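Local coordinates for putative molybdenum cofactor biosynthesis protein D2 (MoaD2) / thiamine S (Mycobacterium smegmatis, PDB 6JC0) that probably serves as a small ubiquitin-like sulfur carrier of the MoaD family, supplying sulfur for the making of the molybdenum cofactor, at residues Cys57-Glu63 against Gln77-Pro83. Residues are numbered along the deposited sequence; the frame is centred on the assembly and turned at random.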
ATOM      1  N   CYS B  57     -27.970  10.122 -15.396  1.00 19.23           N
ATOM      2  CA  CYS B  57     -28.242  10.167 -13.962  1.00 21.19           C
ATOM      3  C   CYS B  57     -28.932   8.906 -13.446  1.00 18.51           C
ATOM      4  O   CYS B  57     -29.614   8.202 -14.194  1.00 19.99           O
ATOM      5  CB  CYS B  57     -29.100  11.390 -13.619  1.00 16.62           C
ATOM      6  SG  CYS B  57     -28.200  12.955 -13.626  1.00 22.67           S
ATOM      7  N   SER B  58     -28.737   8.627 -12.159  1.00 15.81           N
ATOM      8  CA  SER B  58     -29.548   7.645 -11.453  1.00 17.82           C
ATOM      9  C   SER B  58     -30.468   8.405 -10.509  1.00 19.63           C
ATOM     10  O   SER B  58     -30.340   9.625 -10.366  1.00 22.08           O
ATOM     11  CB  SER B  58     -28.684   6.641 -10.691  1.00 17.82           C
ATOM     12  OG  SER B  58     -27.903   7.289  -9.707  1.00 23.32           O
ATOM     13  N   TYR B  59     -31.402   7.704  -9.875  1.00 20.05           N
ATOM     14  CA  TYR B  59     -32.429   8.384  -9.096  1.00 23.53           C
ATOM     15  C   TYR B  59     -32.779   7.674  -7.795  1.00 25.24           C
ATOM     16  O   TYR B  59     -32.792   6.443  -7.719  1.00 26.03           O
ATOM     17  CB  TYR B  59     -33.692   8.566  -9.948  1.00 20.96           C
ATOM     18  CG  TYR B  59     -33.418   9.320 -11.227  1.00 18.33           C
ATOM     19  CD1 TYR B  59     -33.442  10.711 -11.255  1.00 14.20           C
ATOM     20  CD2 TYR B  59     -33.100   8.645 -12.399  1.00 21.56           C
ATOM     21  CE1 TYR B  59     -33.168  11.408 -12.420  1.00 10.69           C
ATOM     22  CE2 TYR B  59     -32.821   9.333 -13.567  1.00 20.42           C
ATOM     23  CZ  TYR B  59     -32.862  10.714 -13.571  1.00 16.20           C
ATOM     24  OH  TYR B  59     -32.593  11.402 -14.731  1.00 19.87           O
ATOM     25  N   LEU B  60     -33.054   8.476  -6.770  1.00 17.23           N
ATOM     26  CA  LEU B  60     -33.578   7.973  -5.511  1.00 20.51           C
ATOM     27  C   LEU B  60     -34.971   8.534  -5.259  1.00 18.03           C
ATOM     28  O   LEU B  60     -35.241   9.694  -5.557  1.00 17.70           O
ATOM     29  CB  LEU B  60     -32.661   8.349  -4.348  1.00 22.91           C
ATOM     30  CG  LEU B  60     -31.151   8.238  -4.542  1.00 21.41           C
ATOM     31  CD1 LEU B  60     -30.441   8.840  -3.345  1.00 18.35           C
ATOM     32  CD2 LEU B  60     -30.730   6.789  -4.759  1.00 19.91           C
ATOM     33  N   CYS B  61     -35.850   7.703  -4.715  1.00 18.65           N
ATOM     34  CA  CYS B  61     -37.138   8.161  -4.203  1.00 17.94           C
ATOM     35  C   CYS B  61     -37.127   7.972  -2.696  1.00 22.78           C
ATOM     36  O   CYS B  61     -37.082   6.838  -2.220  1.00 26.85           O
ATOM     37  CB  CYS B  61     -38.297   7.389  -4.835  1.00 17.31           C
ATOM     38  SG  CYS B  61     -38.604   7.765  -6.571  1.00 21.51           S
ATOM     39  N   ASP B  62     -37.162   9.077  -1.954  1.00 21.93           N
ATOM     40  CA  ASP B  62     -36.933   9.050  -0.511  1.00 23.78           C
ATOM     41  C   ASP B  62     -35.642   8.290  -0.210  1.00 23.61           C
ATOM     42  O   ASP B  62     -35.608   7.413   0.651  1.00 28.69           O
ATOM     43  CB  ASP B  62     -38.119   8.423   0.226  1.00 27.25           C
ATOM     44  CG  ASP B  62     -39.378   9.273   0.145  1.00 27.70           C
ATOM     45  OD1 ASP B  62     -39.268  10.482  -0.147  1.00 26.99           O
ATOM     46  OD2 ASP B  62     -40.479   8.732   0.379  1.00 27.68           O
ATOM     47  N   GLU B  63     -34.594   8.625  -0.959  1.00 23.72           N
ATOM     48  CA  GLU B  63     -33.264   8.028  -0.821  1.00 25.87           C
ATOM     49  C   GLU B  63     -33.226   6.505  -0.999  1.00 27.08           C
ATOM     50  O   GLU B  63     -32.295   5.850  -0.534  1.00 26.63           O
ATOM     51  CB  GLU B  63     -32.653   8.405   0.534  1.00 29.01           C
ATOM     52  CG  GLU B  63     -32.405   9.900   0.692  1.00 31.51           C
ATOM     53  CD  GLU B  63     -31.592  10.239   1.927  1.00 36.07           C
ATOM     54  OE1 GLU B  63     -31.434   9.361   2.800  1.00 39.01           O
ATOM     55  OE2 GLU B  63     -31.107  11.388   2.022  1.00 36.12           O
ATOM     56  N   GLN B  77     -43.378  12.985  -2.313  1.00 28.14           N
ATOM     57  CA  GLN B  77     -42.102  12.282  -2.337  1.00 24.02           C
ATOM     58  C   GLN B  77     -40.931  13.207  -2.589  1.00 19.67           C
ATOM     59  O   GLN B  77     -41.093  14.277  -3.170  1.00 19.07           O
ATOM     60  CB  GLN B  77     -42.120  11.228  -3.439  1.00 28.12           C
ATOM     61  CG  GLN B  77     -42.137   9.805  -2.985  1.00 34.44           C
ATOM     62  CD  GLN B  77     -42.290   8.871  -4.160  1.00 27.04           C
ATOM     63  OE1 GLN B  77     -41.309   8.348  -4.681  1.00 23.43           O
ATOM     64  NE2 GLN B  77     -43.527   8.667  -4.595  1.00 25.81           N
ATOM     65  N   THR B  78     -39.743  12.771  -2.185  1.00 17.41           N
ATOM     66  CA  THR B  78     -38.519  13.452  -2.570  1.00 20.21           C
ATOM     67  C   THR B  78     -37.787  12.619  -3.613  1.00 17.02           C
ATOM     68  O   THR B  78     -37.488  11.447  -3.384  1.00 19.09           O
ATOM     69  CB  THR B  78     -37.601  13.701  -1.365  1.00 22.31           C
ATOM     70  OG1 THR B  78     -38.282  14.529  -0.416  1.00 27.11           O
ATOM     71  CG2 THR B  78     -36.321  14.394  -1.805  1.00 21.59           C
ATOM     72  N   VAL B  79     -37.526  13.216  -4.770  1.00 17.82           N
ATOM     73  CA  VAL B  79     -36.766  12.544  -5.815  1.00 17.05           C
ATOM     74  C   VAL B  79     -35.376  13.171  -5.935  1.00 18.55           C
ATOM     75  O   VAL B  79     -35.247  14.368  -6.210  1.00 13.25           O
ATOM     76  CB  VAL B  79     -37.483  12.612  -7.181  1.00 14.29           C
ATOM     77  CG1 VAL B  79     -36.630  11.966  -8.265  1.00 18.60           C
ATOM     78  CG2 VAL B  79     -38.846  11.941  -7.111  1.00 11.53           C
ATOM     79  N   ASP B  80     -34.340  12.367  -5.717  1.00 15.63           N
ATOM     80  CA  ASP B  80     -32.963  12.847  -5.849  1.00 16.14           C
ATOM     81  C   ASP B  80     -32.387  12.529  -7.229  1.00 18.34           C
ATOM     82  O   ASP B  80     -32.527  11.412  -7.726  1.00 15.59           O
ATOM     83  CB  ASP B  80     -32.064  12.237  -4.766  1.00 17.67           C
ATOM     84  CG  ASP B  80     -32.375  12.763  -3.374  1.00 18.40           C
ATOM     85  OD1 ASP B  80     -33.203  13.685  -3.251  1.00 25.33           O
ATOM     86  OD2 ASP B  80     -31.779  12.261  -2.400  1.00 20.80           O
ATOM     87  N   VAL B  81     -31.726  13.512  -7.833  1.00 16.38           N
ATOM     88  CA  VAL B  81     -31.096  13.343  -9.136  1.00 15.16           C
ATOM     89  C   VAL B  81     -29.579  13.196  -8.996  1.00 20.63           C
ATOM     90  O   VAL B  81     -28.881  14.156  -8.650  1.00 17.05           O
ATOM     91  CB  VAL B  81     -31.404  14.535 -10.070  1.00 11.88           C
ATOM     92  CG1 VAL B  81     -30.762  14.317 -11.426  1.00 10.10           C
ATOM     93  CG2 VAL B  81     -32.905  14.721 -10.211  1.00 15.55           C
ATOM     94  N   LEU B  82     -29.076  11.997  -9.284  1.00 17.98           N
ATOM     95  CA  LEU B  82     -27.678  11.653  -9.024  1.00 16.68           C
ATOM     96  C   LEU B  82     -26.882  11.402 -10.302  1.00 19.19           C
ATOM     97  O   LEU B  82     -27.107  10.408 -10.992  1.00 20.13           O
ATOM     98  CB  LEU B  82     -27.594  10.405  -8.129  1.00 14.78           C
ATOM     99  CG  LEU B  82     -27.691  10.543  -6.605  1.00 22.01           C
ATOM    100  CD1 LEU B  82     -29.036  11.086  -6.172  1.00 24.18           C
ATOM    101  CD2 LEU B  82     -27.416   9.204  -5.926  1.00 26.95           C
ATOM    102  N   PRO B  83     -25.932  12.295 -10.618  1.00 16.86           N
ATOM    103  CA  PRO B  83     -25.033  12.064 -11.755  1.00 18.32           C
ATOM    104  C   PRO B  83     -24.128  10.867 -11.496  1.00 20.43           C
ATOM    105  O   PRO B  83     -24.052  10.410 -10.352  1.00 18.66           O
ATOM    106  CB  PRO B  83     -24.217  13.365 -11.836  1.00 15.80           C
ATOM    107  CG  PRO B  83     -25.037  14.378 -11.102  1.00 17.75           C
ATOM    108  CD  PRO B  83     -25.697  13.605  -9.994  1.00 19.60           C
TER
HETATM  109  O   HOH W   1     -25.582   7.853 -10.297  1.00 22.03           O
HETATM  110  O   HOH W   2     -34.663  10.880  -2.397  1.00 24.12           O
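Thr78 O takes two hydrogen bonds. Asp62 N donates to Thr78 O at 2.8 Å, in the carbonyl plane. Water 2 gives the second and also accepts a hydrogen bond from Glu63 N, so one direct bond and one water bridge hold the turn after strand 58-61 at Thr78 O. The Asp62 side chain adds a third link: CG stands beside its own backbone N (chi1 -67°), which brings OD1 back to Thr78 N at 3.1 Å. That N-H meets OD1 on the syn side, 29° out of the carboxylate plane. The left-handed conformation of both Asp62 and Glu63 reverses the chain between strands 58-61 and 64-65.

From here the strands run antiparallel. Leu60 pairs with Asp80 and Ser58 with Leu82, each through two backbone hydrogen bonds; the shortest joins Ser58 N to Leu82 O at 2.7 Å. At the far end water 1 bridges Ser58 OG and Pro83 O.

On one face Leu60 and Leu82 cross at about a right angle, with their CD1 atoms 3.9 Å apart. Asp80 OD2 lies 3.8 Å from Leu60 CD1. Asp80 OD2 also lies 4.6 Å from Glu63 OE2, but Arg12 forms salt bridges with both carboxylates and probably offsets their repulsion. The chain of another protein covers part of this face, touching Leu60, Asp80 and Leu82.

On the other face Val81 CG1 touches both Cys57 SG, at 3.6 Å, and Tyr59 CE1, at 3.9 Å. Tyr59 and Val81 lie side by side and pack on helix 48-54, in the core of the ubiquitin-like fold. Strand 6-13 flanks strand 77-82 in parallel, while strand 64-65 borders strand 58-61 at the sheet edge within this chain.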